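Local coordinates for uncharacterized protein (Streptococcus thermophilus, PDB 2QZI), which is of unknown function but is named a cytosolic protein, belongs to the DUF1827 family and binds sodium ions in the crystal, at residues V29-A34 with D38-Q43; N62-I67 with I95-P100; L50-S53 with A58-D61; M4-T9 with E69-R74. All coordinates share one frame; numbering follows the deposited sequence.

Contact 1: residues V29-A34 with D38-Q43; sequences VETYSA and DVVFTQ. With NA (sodium ion), chain F.
E30 faces F41 as a hydrogen-bonded pair in an antiparallel beta hairpin, strands 28-34 and 37-44. E30 N reaches F41 O over 2.7 Å, and F41 N returns to E30 O; Y32 and V39 make the second such pair. The E30 side chain sets out beside the ring of F41. Its CB is 4.0 Å from F41 O; CG, anti to the carbonyl carbon (chi1 -51°), carries the extended chain past the CD2 edge of the ring, 4.5 Å from F41 CD2, and CD keeps about the same separation. At the tip, OE1 sits at the ring edge, 4.0 Å from F41 CD2, with the carboxylate turned 65° from the ring plane. Y32 OH donates to E30 OE1 over 2.9 Å, meeting it on the anti side and 34° out of the carboxylate plane. The same hydroxyl also bonds K75 NZ, so E30 lies in a small polar network beside the aromatic rings. On the other face V29, T31, V40 and T42 line up, and T31 CG2 rests against V40 CG2. At the end of this row T42 OG1 binds sodium at 2.6 Å, together with H47 O and a water molecule.

Contact 2: residues N62-I67 with I95-P100; sequences NELEVI and IEISFP
The backbones of L64 and I95 stand 8.3 Å apart at their CA atoms, the nearest pair between helix residues 62-67 and strand residues 95-100, and no hydrogen bond joins the two. L64 alone spans the distance from the helix. With CG anti to the backbone N (chi1 -156°), its CG and CD2 branch settle between two isoleucines of the strand. L64 CG lies 4.1 Å from I95 CD1, while L64 CD2 approaches I95 CG2 at 4.2 Å. The same methyl presses hardest on I97: L64 CD2 to I97 CD1 is 3.5 Å, tighter than ordinary van der Waals contact. This is the helix-on-sheet packing of an alpha+beta fold, in which helix 61-74 covers one face of the antiparallel sheet and I95 and I97, two residues apart on one strand, point into it. L64 also touches I52 on the adjoining strand 47-53, so the leucine bridges two strands. I97 has a second apolar neighbour in its own strand, its CG2 lying 3.6 Å above the plane of the F99 ring and offset toward the rim. On the same helix turn, the buried carboxylate of E63 forms a salt bridge with R57, and its OE1 hydrogen-bonds T37 OG1.

Contact 3: residues L50-S53 with A58-D61; sequences LLIS and AVKD
I52 and V59 meet through one methyl each, I52 CG2 to V59 CG2 at 4.0 Å, with the two side chains crossing at about a right angle. Both are buried, and this is the close-packed part of the contact. I52 leaves the strand with CG2 anti to the backbone N and CG1 anti to the carbonyl carbon (chi1 -58°), which directs CG2 at the loop that follows the strand while the longer branch is left for helix 61-74, where I52 touches L64 and I67. V59 has its other methyl on the backbone of the strand end, CG1 lying 4.3 Å from S53 CA. Its chi1 of 3° is nearly eclipsed, so the exact placing of these two methyls deserves some caution. V59 also packs on I95, and thus closes over the ends of two adjacent strands.

Beyond this point the contact soon loosens. The S53 side chain points away from the loop, and the strand end is held on its other flank by backbone bonding to D38. A58, K60 and D61 are solvent-exposed and do not reach the strand. K60 is the N-cap residue of the helix, and its backbone N is hydrogen-bonded by E63 OE2, one half of a capping box. Buried valine inward, exposed cap outward: the arrangement is that of a beta-loop-alpha connection, turning strand 47-53 back over the sheet as helix 61-74.

Contact 4: residues M4-T9 with E69-R74; sequences MKLINT and EFFLKR
L6 and F70 mark the closest approach of the two backbones, with their CA atoms 8.1 Å apart, where segment 4-9, with its short strand 6-8, passes the last turns of helix 61-74. No hydrogen bond crosses between them; side chains do the joining. L6 CB sits over the middle of the F70 ring, 4.0 Å from its centroid and only 7° off the ring normal, a clear CH-pi contact. Its CG is 3.9 Å from F70 CD2, so the leucine lies along the ring face while the two side chains slide past each other in opposite directions. With CG anti to the backbone N (chi1 180°), F70 holds its ring out to the strand, and R74 CG covers the opposite face from one helical turn further on, offset toward the rim. The phenylalanine is therefore flanked on both faces by aliphatic carbons. L6 CD1 reaches beyond it to F71 CE2 at 4.0 Å. On the exposed side, the bent chain of K5 brings NZ to 3.5 Å from F70 CD1, coming at the ring obliquely.

F70 CD2 in turn lies over the rim of one face of F71, linking the two aromatics. Around them, strand 6-8 is an outermost strand hydrogen-bonded to strand 28-34, L6 also touches Y32 and I67, and F71 meets Y32 edge-to-face and the ring of F41, tying the helix to the middle of the sheet.

In the fold
All four contacts reach one antiparallel sheet, three of them from helix 61-74 or the loop leading into it, with centres 7 to 13 Å apart. Along the chain contact 1 closes first, then contact 3, then contact 2; contact 4 starts near the N-terminus, spans contacts 1 and 3, and interleaves with contact 2. Contacts 2 and 4 use helix 61-74: L64 of its first turns meets strand 94-100, F70 and F71 of its last turns meet L6 of edge strand 6-8, and contact 3 forms its entrance. I67 touches A34 and V39 of contact 1 and I52 of contact 3, so one hydrophobic core runs beneath the helix. Helix 14-23 packs against the other face of the sheet.

Contact 1: residues V29-A34 with D38-Q43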
loop_
_atom_site.group_PDB
_atom_site.type_symbol
_atom_site.label_atom_id
_atom_site.label_comp_id
_atom_site.label_asym_id
_atom_site.label_seq_id
_atom_site.Cartn_x
_atom_site.Cartn_y
_atom_site.Cartn_z
ATOM N N VAL A 29 3.254 -3.659 8.652
ATOM C CA VAL A 29 1.909 -3.326 8.238
ATOM C C VAL A 29 1.574 -1.923 8.706
ATOM O O VAL A 29 1.632 -1.605 9.910
ATOM C CB VAL A 29 0.825 -4.267 8.815
ATOM C CG1 VAL A 29 -0.590 -3.881 8.239
ATOM C CG2 VAL A 29 1.118 -5.786 8.568
ATOM N N GLU A 30 1.217 -1.077 7.757
ATOM C CA GLU A 30 0.817 0.281 8.094
ATOM C C GLU A 30 -0.432 0.660 7.337
ATOM O O GLU A 30 -0.674 0.131 6.249
ATOM C CB GLU A 30 1.933 1.219 7.721
ATOM C CG GLU A 30 3.232 0.770 8.287
ATOM C CD GLU A 30 4.250 1.862 8.325
ATOM O OE1 GLU A 30 4.298 2.687 7.391
ATOM O OE2 GLU A 30 5.046 1.854 9.278
ATOM N N THR A 31 -1.244 1.519 7.927
ATOM C CA THR A 31 -2.431 2.017 7.228
ATOM C C THR A 31 -2.396 3.534 7.064
ATOM O O THR A 31 -1.821 4.218 7.855
ATOM C CB THR A 31 -3.736 1.657 7.948
ATOM O OG1 THR A 31 -3.652 2.123 9.251
ATOM C CG2 THR A 31 -3.992 0.140 8.000
ATOM N N TYR A 32 -2.966 4.035 5.957
ATOM C CA TYR A 32 -3.020 5.481 5.673
ATOM C C TYR A 32 -4.360 5.841 5.030
ATOM O O TYR A 32 -4.942 5.046 4.274
ATOM C CB TYR A 32 -1.954 5.885 4.652
ATOM C CG TYR A 32 -0.536 5.714 5.111
ATOM C CD1 TYR A 32 0.248 6.817 5.399
ATOM C CD2 TYR A 32 0.047 4.411 5.234
ATOM C CE1 TYR A 32 1.548 6.664 5.818
ATOM C CE2 TYR A 32 1.359 4.261 5.695
ATOM C CZ TYR A 32 2.097 5.399 5.945
ATOM O OH TYR A 32 3.399 5.284 6.386
ATOM N N SER A 33 -4.816 7.053 5.338
ATOM C CA SER A 33 -5.836 7.771 4.615
ATOM C C SER A 33 -5.236 8.651 3.513
ATOM O O SER A 33 -4.132 9.180 3.629
ATOM C CB SER A 33 -6.532 8.743 5.582
ATOM O OG SER A 33 -7.602 8.032 6.175
ATOM N N ALA A 34 -5.986 8.799 2.435
ATOM C CA ALA A 34 -5.708 9.725 1.369
ATOM C C ALA A 34 -7.103 10.347 1.118
ATOM O O ALA A 34 -7.798 9.988 0.198
ATOM C CB ALA A 34 -5.143 8.935 0.166
ATOM N N ASP A 38 -8.608 4.662 1.358
ATOM C CA ASP A 38 -7.836 3.960 2.385
ATOM C C ASP A 38 -6.698 3.160 1.776
ATOM O O ASP A 38 -6.866 2.539 0.758
ATOM C CB ASP A 38 -8.667 2.932 3.132
ATOM C CG ASP A 38 -9.926 3.463 3.656
ATOM O OD1 ASP A 38 -9.878 4.397 4.480
ATOM O OD2 ASP A 38 -10.988 2.939 3.186
ATOM N N VAL A 39 -5.562 3.147 2.468
ATOM C CA VAL A 39 -4.363 2.516 1.972
ATOM C C VAL A 39 -3.881 1.631 3.103
ATOM O O VAL A 39 -3.962 2.009 4.286
ATOM C CB VAL A 39 -3.284 3.568 1.531
ATOM C CG1 VAL A 39 -2.080 2.920 0.916
ATOM C CG2 VAL A 39 -3.873 4.561 0.511
ATOM N N VAL A 40 -3.517 0.432 2.699
ATOM C CA VAL A 40 -2.796 -0.554 3.534
ATOM C C VAL A 40 -1.458 -0.807 2.879
ATOM O O VAL A 40 -1.403 -1.043 1.716
ATOM C CB VAL A 40 -3.588 -1.884 3.755
ATOM C CG1 VAL A 40 -2.798 -2.789 4.708
ATOM C CG2 VAL A 40 -4.941 -1.529 4.453
ATOM N N PHE A 41 -0.380 -0.644 3.641
ATOM C CA PHE A 41 0.985 -0.851 3.127
ATOM C C PHE A 41 1.672 -1.935 3.953
ATOM O O PHE A 41 1.722 -1.822 5.171
ATOM C CB PHE A 41 1.749 0.453 3.334
ATOM C CG PHE A 41 3.215 0.389 2.978
ATOM C CD1 PHE A 41 3.628 -0.005 1.693
ATOM C CD2 PHE A 41 4.190 0.730 3.915
ATOM C CE1 PHE A 41 4.978 -0.047 1.375
ATOM C CE2 PHE A 41 5.576 0.650 3.611
ATOM C CZ PHE A 41 5.957 0.254 2.335
ATOM N N THR A 42 2.305 -2.894 3.278
ATOM C CA THR A 42 3.039 -3.986 3.935
ATOM C C THR A 42 4.379 -4.303 3.258
ATOM O O THR A 42 4.543 -4.028 2.090
ATOM C CB THR A 42 2.249 -5.338 3.904
ATOM O OG1 THR A 42 2.235 -5.897 2.588
ATOM C CG2 THR A 42 0.766 -5.229 4.412
ATOM N N GLN A 43 5.328 -4.855 4.040
ATOM C CA GLN A 43 6.576 -5.429 3.578
ATOM C C GLN A 43 6.648 -6.830 4.146
ATOM O O GLN A 43 6.304 -7.016 5.283
ATOM C CB GLN A 43 7.847 -4.668 3.960
ATOM C CG GLN A 43 9.078 -5.267 3.084
ATOM C CD GLN A 43 10.379 -4.618 3.411
ATOM O OE1 GLN A 43 10.414 -3.750 4.285
ATOM N NE2 GLN A 43 11.472 -5.026 2.729
HETATM NA NA NA F . 4.128 -7.366 1.663
HETATM O O HOH W 1 2.693 -9.660 2.641
#

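Contact 2: residues N62-I67 with I95-P100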
loop_
_atom_site.group_PDB
_atom_site.type_symbol
_atom_site.label_atom_id
_atom_site.label_comp_id
_atom_site.label_asym_id
_atom_site.label_seq_id
_atom_site.Cartn_x
_atom_site.Cartn_y
_atom_site.Cartn_z
ATOM N N ASN A 62 -5.141 9.650 -11.016
ATOM C CA ASN A 62 -4.184 10.607 -10.452
ATOM C C ASN A 62 -3.926 10.377 -8.953
ATOM O O ASN A 62 -2.819 10.570 -8.457
ATOM C CB ASN A 62 -4.658 12.047 -10.716
ATOM C CG ASN A 62 -5.577 12.596 -9.601
ATOM O OD1 ASN A 62 -5.094 13.045 -8.542
ATOM N ND2 ASN A 62 -6.904 12.596 -9.852
ATOM N N GLU A 63 -4.974 9.974 -8.251
ATOM C CA GLU A 63 -4.897 9.476 -6.906
ATOM C C GLU A 63 -3.955 8.277 -6.779
ATOM O O GLU A 63 -3.117 8.240 -5.861
ATOM C CB GLU A 63 -6.291 9.033 -6.543
ATOM C CG GLU A 63 -6.630 9.060 -5.113
ATOM C CD GLU A 63 -8.103 8.879 -4.914
ATOM O OE1 GLU A 63 -8.568 9.037 -3.774
ATOM O OE2 GLU A 63 -8.819 8.588 -5.894
ATOM N N LEU A 64 -4.097 7.302 -7.687
ATOM C CA LEU A 64 -3.283 6.118 -7.677
ATOM C C LEU A 64 -1.846 6.562 -7.807
ATOM O O LEU A 64 -0.993 6.067 -7.096
ATOM C CB LEU A 64 -3.606 5.232 -8.896
ATOM C CG LEU A 64 -3.348 3.721 -8.935
ATOM C CD1 LEU A 64 -2.979 3.200 -10.352
ATOM C CD2 LEU A 64 -2.329 3.245 -7.986
ATOM N N GLU A 65 -1.591 7.479 -8.743
ATOM C CA GLU A 65 -0.232 7.938 -9.093
ATOM C C GLU A 65 0.463 8.689 -7.939
ATOM O O GLU A 65 1.651 8.453 -7.654
ATOM C CB GLU A 65 -0.276 8.792 -10.371
ATOM C CG GLU A 65 -0.081 8.006 -11.731
ATOM C CD GLU A 65 -0.568 6.508 -11.757
ATOM O OE1 GLU A 65 -1.750 6.269 -12.180
ATOM O OE2 GLU A 65 0.246 5.591 -11.396
ATOM N N VAL A 66 -0.287 9.555 -7.269
ATOM C CA VAL A 66 0.173 10.268 -6.091
ATOM C C VAL A 66 0.487 9.294 -4.946
ATOM O O VAL A 66 1.490 9.433 -4.251
ATOM C CB VAL A 66 -0.847 11.358 -5.678
ATOM C CG1 VAL A 66 -0.580 11.914 -4.283
ATOM C CG2 VAL A 66 -0.850 12.498 -6.703
ATOM N N ILE A 67 -0.341 8.271 -4.780
ATOM C CA ILE A 67 -0.156 7.345 -3.655
ATOM C C ILE A 67 1.053 6.462 -3.892
ATOM O O ILE A 67 1.861 6.201 -2.977
ATOM C CB ILE A 67 -1.420 6.489 -3.386
ATOM C CG1 ILE A 67 -2.552 7.399 -2.741
ATOM C CG2 ILE A 67 -1.097 5.347 -2.410
ATOM C CD1 ILE A 67 -3.908 6.750 -2.896
ATOM N N ILE A 95 -7.434 -1.448 -5.762
ATOM C CA ILE A 95 -6.184 -1.512 -6.465
ATOM C C ILE A 95 -5.104 -2.099 -5.551
ATOM O O ILE A 95 -4.953 -1.708 -4.385
ATOM C CB ILE A 95 -5.754 -0.148 -7.049
ATOM C CG1 ILE A 95 -6.887 0.437 -7.885
ATOM C CG2 ILE A 95 -4.522 -0.317 -7.977
ATOM C CD1 ILE A 95 -6.891 1.944 -7.868
ATOM N N GLU A 96 -4.400 -3.056 -6.131
ATOM C CA GLU A 96 -3.371 -3.873 -5.513
ATOM C C GLU A 96 -2.093 -3.696 -6.308
ATOM O O GLU A 96 -2.023 -4.091 -7.446
ATOM C CB GLU A 96 -3.789 -5.370 -5.568
ATOM C CG GLU A 96 -5.146 -5.566 -4.860
ATOM C CD GLU A 96 -5.699 -6.963 -4.976
ATOM O OE1 GLU A 96 -5.448 -7.720 -4.017
ATOM O OE2 GLU A 96 -6.406 -7.302 -5.988
ATOM N N ILE A 97 -1.091 -3.094 -5.677
ATOM C CA ILE A 97 0.227 -2.972 -6.306
ATOM C C ILE A 97 1.247 -3.839 -5.565
ATOM O O ILE A 97 1.402 -3.713 -4.357
ATOM C CB ILE A 97 0.738 -1.513 -6.390
ATOM C CG1 ILE A 97 -0.414 -0.570 -6.765
ATOM C CG2 ILE A 97 1.924 -1.446 -7.380
ATOM C CD1 ILE A 97 -0.029 0.929 -6.818
ATOM N N SER A 98 1.920 -4.721 -6.304
ATOM C CA SER A 98 2.934 -5.602 -5.730
ATOM C C SER A 98 4.270 -5.127 -6.202
ATOM O O SER A 98 4.446 -4.864 -7.392
ATOM C CB SER A 98 2.748 -7.050 -6.197
ATOM O OG SER A 98 1.397 -7.362 -5.846
ATOM N N PHE A 99 5.209 -5.070 -5.266
ATOM C CA PHE A 99 6.561 -4.636 -5.557
ATOM C C PHE A 99 7.516 -5.792 -5.168
ATOM O O PHE A 99 7.896 -5.931 -4.002
ATOM C CB PHE A 99 6.946 -3.393 -4.765
ATOM C CG PHE A 99 5.968 -2.203 -4.870
ATOM C CD1 PHE A 99 6.293 -1.097 -5.651
ATOM C CD2 PHE A 99 4.795 -2.161 -4.132
ATOM C CE1 PHE A 99 5.457 0.056 -5.724
ATOM C CE2 PHE A 99 3.931 -1.034 -4.178
ATOM C CZ PHE A 99 4.274 0.095 -4.949
ATOM N N PRO A 100 7.906 -6.621 -6.141
ATOM C CA PRO A 100 8.849 -7.709 -5.755
ATOM C C PRO A 100 10.222 -7.170 -5.298
ATOM O O PRO A 100 10.638 -6.011 -5.678
ATOM C CB PRO A 100 8.971 -8.599 -7.051
ATOM C CG PRO A 100 7.789 -8.240 -7.897
ATOM C CD PRO A 100 7.483 -6.694 -7.542
#

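Contact 3: residues L50-S53 with A58-D61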
loop_
_atom_site.group_PDB
_atom_site.type_symbol
_atom_site.label_atom_id
_atom_site.label_comp_id
_atom_site.label_asym_id
_atom_site.label_seq_id
_atom_site.Cartn_x
_atom_site.Cartn_y
_atom_site.Cartn_z
ATOM N N LEU A 50 0.790 -2.647 -1.777
ATOM C CA LEU A 50 -0.119 -1.516 -1.392
ATOM C C LEU A 50 -1.512 -1.959 -1.809
ATOM O O LEU A 50 -1.653 -2.576 -2.897
ATOM C CB LEU A 50 0.186 -0.236 -2.174
ATOM C CG LEU A 50 1.179 0.714 -1.562
ATOM C CD1 LEU A 50 1.413 1.727 -2.671
ATOM C CD2 LEU A 50 0.555 1.393 -0.293
ATOM N N LEU A 51 -2.449 -1.820 -0.890
ATOM C CA LEU A 51 -3.909 -2.022 -1.133
ATOM C C LEU A 51 -4.656 -0.698 -0.985
ATOM O O LEU A 51 -4.654 -0.091 0.084
ATOM C CB LEU A 51 -4.510 -3.045 -0.135
ATOM C CG LEU A 51 -3.797 -4.370 -0.378
ATOM C CD1 LEU A 51 -2.694 -4.677 0.691
ATOM C CD2 LEU A 51 -4.826 -5.472 -0.531
ATOM N N ILE A 52 -5.265 -0.264 -2.075
ATOM C CA ILE A 52 -5.845 1.078 -2.192
ATOM C C ILE A 52 -7.307 0.879 -2.586
ATOM O O ILE A 52 -7.621 0.188 -3.566
ATOM C CB ILE A 52 -5.155 1.931 -3.264
ATOM C CG1 ILE A 52 -3.648 2.054 -2.942
ATOM C CG2 ILE A 52 -5.871 3.315 -3.469
ATOM C CD1 ILE A 52 -2.838 2.460 -4.187
ATOM N N SER A 53 -8.189 1.412 -1.752
ATOM C CA SER A 53 -9.604 1.172 -1.903
ATOM C C SER A 53 -10.405 2.382 -1.410
ATOM O O SER A 53 -9.904 3.213 -0.679
ATOM C CB SER A 53 -9.978 -0.042 -1.057
ATOM O OG SER A 53 -9.589 0.204 0.284
ATOM N N ALA A 58 -15.063 4.810 -7.164
ATOM C CA ALA A 58 -13.878 4.290 -7.813
ATOM C C ALA A 58 -12.676 5.160 -7.432
ATOM O O ALA A 58 -12.803 6.372 -7.280
ATOM C CB ALA A 58 -14.079 4.257 -9.354
ATOM N N VAL A 59 -11.508 4.541 -7.250
ATOM C CA VAL A 59 -10.298 5.333 -7.076
ATOM C C VAL A 59 -9.747 5.803 -8.420
ATOM O O VAL A 59 -9.545 5.004 -9.372
ATOM C CB VAL A 59 -9.237 4.702 -6.089
ATOM C CG1 VAL A 59 -9.661 3.347 -5.582
ATOM C CG2 VAL A 59 -7.846 4.718 -6.649
ATOM N N LYS A 60 -9.565 7.122 -8.492
ATOM C CA LYS A 60 -9.128 7.817 -9.709
ATOM C C LYS A 60 -7.658 7.556 -10.062
ATOM O O LYS A 60 -6.849 7.257 -9.196
ATOM C CB LYS A 60 -9.373 9.331 -9.545
ATOM C CG LYS A 60 -10.831 9.795 -9.785
ATOM C CD LYS A 60 -11.792 9.361 -8.680
ATOM C CE LYS A 60 -13.004 10.309 -8.587
ATOM N NZ LYS A 60 -12.685 11.562 -7.818
ATOM N N ASP A 61 -7.316 7.698 -11.330
ATOM C CA ASP A 61 -5.941 7.469 -11.810
ATOM C C ASP A 61 -4.841 8.371 -11.214
ATOM O O ASP A 61 -3.733 7.909 -10.983
ATOM C CB ASP A 61 -5.894 7.609 -13.327
ATOM C CG ASP A 61 -6.683 6.532 -14.043
ATOM O OD1 ASP A 61 -6.167 5.395 -14.121
ATOM O OD2 ASP A 61 -7.788 6.836 -14.551
#

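Contact 4: residues M4-T9 with E69-R74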
loop_
_atom_site.group_PDB
_atom_site.type_symbol
_atom_site.label_atom_id
_atom_site.label_comp_id
_atom_site.label_asym_id
_atom_site.label_seq_id
_atom_site.Cartn_x
_atom_site.Cartn_y
_atom_site.Cartn_z
HETATM N N MSE A 4 -4.683 16.806 -1.394
HETATM C CA MSE A 4 -4.785 15.605 -0.571
HETATM C C MSE A 4 -3.429 15.045 -0.102
HETATM O O MSE A 4 -2.544 14.675 -0.918
HETATM C CB MSE A 4 -5.589 14.523 -1.316
HETATM C CG MSE A 4 -5.632 13.204 -0.627
HETATM SE SE MSE A 4 -3.908 12.314 -0.747
HETATM C CE MSE A 4 -4.067 11.455 -2.575
ATOM N N LYS A 5 -3.289 14.973 1.215
ATOM C CA LYS A 5 -2.100 14.393 1.808
ATOM C C LYS A 5 -2.395 12.986 2.394
ATOM O O LYS A 5 -3.501 12.692 2.834
ATOM C CB LYS A 5 -1.493 15.373 2.855
ATOM C CG LYS A 5 0.068 15.518 2.783
ATOM C CD LYS A 5 0.859 14.122 2.425
ATOM C CE LYS A 5 1.487 14.114 1.007
ATOM N NZ LYS A 5 1.212 12.878 0.194
ATOM N N LEU A 6 -1.386 12.133 2.365
ATOM C CA LEU A 6 -1.370 10.803 3.015
ATOM C C LEU A 6 -1.133 11.014 4.506
ATOM O O LEU A 6 -0.162 11.686 4.886
ATOM C CB LEU A 6 -0.232 10.001 2.454
ATOM C CG LEU A 6 -0.418 9.190 1.131
ATOM C CD1 LEU A 6 -1.252 7.969 1.383
ATOM C CD2 LEU A 6 -1.057 10.046 0.054
ATOM N N ILE A 7 -2.065 10.522 5.324
ATOM C CA ILE A 7 -2.031 10.617 6.792
ATOM C C ILE A 7 -1.804 9.141 7.272
ATOM O O ILE A 7 -2.548 8.219 6.887
ATOM C CB ILE A 7 -3.324 11.277 7.338
ATOM C CG1 ILE A 7 -3.673 12.579 6.593
ATOM C CG2 ILE A 7 -3.268 11.568 8.882
ATOM C CD1 ILE A 7 -3.350 13.920 7.360
ATOM N N ASN A 8 -0.717 8.905 8.026
ATOM C CA ASN A 8 -0.497 7.639 8.726
ATOM C C ASN A 8 -1.582 7.408 9.791
ATOM O O ASN A 8 -1.634 8.127 10.740
ATOM C CB ASN A 8 0.895 7.572 9.418
ATOM C CG ASN A 8 1.300 6.106 9.730
ATOM O OD1 ASN A 8 0.519 5.361 10.314
ATOM N ND2 ASN A 8 2.467 5.670 9.246
ATOM N N THR A 9 -2.419 6.381 9.638
ATOM C CA THR A 9 -3.528 6.139 10.604
ATOM C C THR A 9 -3.281 4.782 11.360
ATOM O O THR A 9 -4.194 4.274 12.032
ATOM C CB THR A 9 -4.888 6.045 9.849
ATOM O OG1 THR A 9 -4.725 5.071 8.808
ATOM C CG2 THR A 9 -5.290 7.362 9.223
ATOM N N GLU A 69 3.614 7.159 -5.862
ATOM C CA GLU A 69 4.876 7.863 -5.872
ATOM C C GLU A 69 5.282 8.296 -4.441
ATOM O O GLU A 69 6.485 8.434 -4.168
ATOM C CB GLU A 69 4.859 9.044 -6.853
ATOM C CG GLU A 69 4.960 8.633 -8.368
ATOM C CD GLU A 69 6.213 7.747 -8.737
ATOM O OE1 GLU A 69 6.040 6.692 -9.440
ATOM O OE2 GLU A 69 7.351 8.104 -8.313
ATOM N N PHE A 70 4.302 8.501 -3.549
ATOM C CA PHE A 70 4.556 8.740 -2.126
ATOM C C PHE A 70 5.265 7.551 -1.472
ATOM O O PHE A 70 6.255 7.718 -0.783
ATOM C CB PHE A 70 3.247 9.016 -1.374
ATOM C CG PHE A 70 3.441 9.273 0.139
ATOM C CD1 PHE A 70 3.732 10.549 0.617
ATOM C CD2 PHE A 70 3.339 8.222 1.050
ATOM C CE1 PHE A 70 3.907 10.771 2.026
ATOM C CE2 PHE A 70 3.554 8.399 2.428
ATOM C CZ PHE A 70 3.823 9.698 2.929
ATOM N N PHE A 71 4.784 6.336 -1.713
ATOM C CA PHE A 71 5.415 5.128 -1.121
ATOM C C PHE A 71 6.791 4.874 -1.687
ATOM O O PHE A 71 7.729 4.583 -0.946
ATOM C CB PHE A 71 4.471 3.914 -1.116
ATOM C CG PHE A 71 3.423 4.036 -0.057
ATOM C CD1 PHE A 71 3.660 3.588 1.255
ATOM C CD2 PHE A 71 2.233 4.692 -0.338
ATOM C CE1 PHE A 71 2.678 3.826 2.284
ATOM C CE2 PHE A 71 1.270 4.942 0.686
ATOM C CZ PHE A 71 1.492 4.494 1.986
ATOM N N LEU A 72 6.923 5.087 -2.984
ATOM C CA LEU A 72 8.186 4.851 -3.676
ATOM C C LEU A 72 9.228 5.834 -3.199
ATOM O O LEU A 72 10.403 5.536 -3.123
ATOM C CB LEU A 72 8.000 4.956 -5.200
ATOM C CG LEU A 72 7.434 3.683 -5.824
ATOM C CD1 LEU A 72 7.094 3.914 -7.293
ATOM C CD2 LEU A 72 8.423 2.444 -5.658
ATOM N N LYS A 73 8.805 7.028 -2.890
ATOM C CA LYS A 73 9.738 8.046 -2.493
ATOM C C LYS A 73 10.095 7.896 -1.024
ATOM O O LYS A 73 11.232 8.168 -0.636
ATOM C CB LYS A 73 9.148 9.442 -2.772
ATOM C CG LYS A 73 10.096 10.584 -2.536
ATOM C CD LYS A 73 9.349 11.906 -2.658
ATOM C CE LYS A 73 10.272 13.117 -2.431
ATOM N NZ LYS A 73 11.516 13.028 -3.255
ATOM N N ARG A 74 9.134 7.482 -0.207
ATOM C CA ARG A 74 9.264 7.617 1.244
ATOM C C ARG A 74 9.439 6.281 2.016
ATOM O O ARG A 74 10.058 6.257 3.095
ATOM C CB ARG A 74 8.093 8.433 1.820
ATOM C CG ARG A 74 7.948 9.811 1.224
ATOM C CD ARG A 74 8.761 10.783 2.057
ATOM N NE ARG A 74 9.344 11.888 1.297
ATOM C CZ ARG A 74 9.212 13.178 1.629
ATOM N NH1 ARG A 74 8.511 13.537 2.720
ATOM N NH2 ARG A 74 9.791 14.120 0.881
#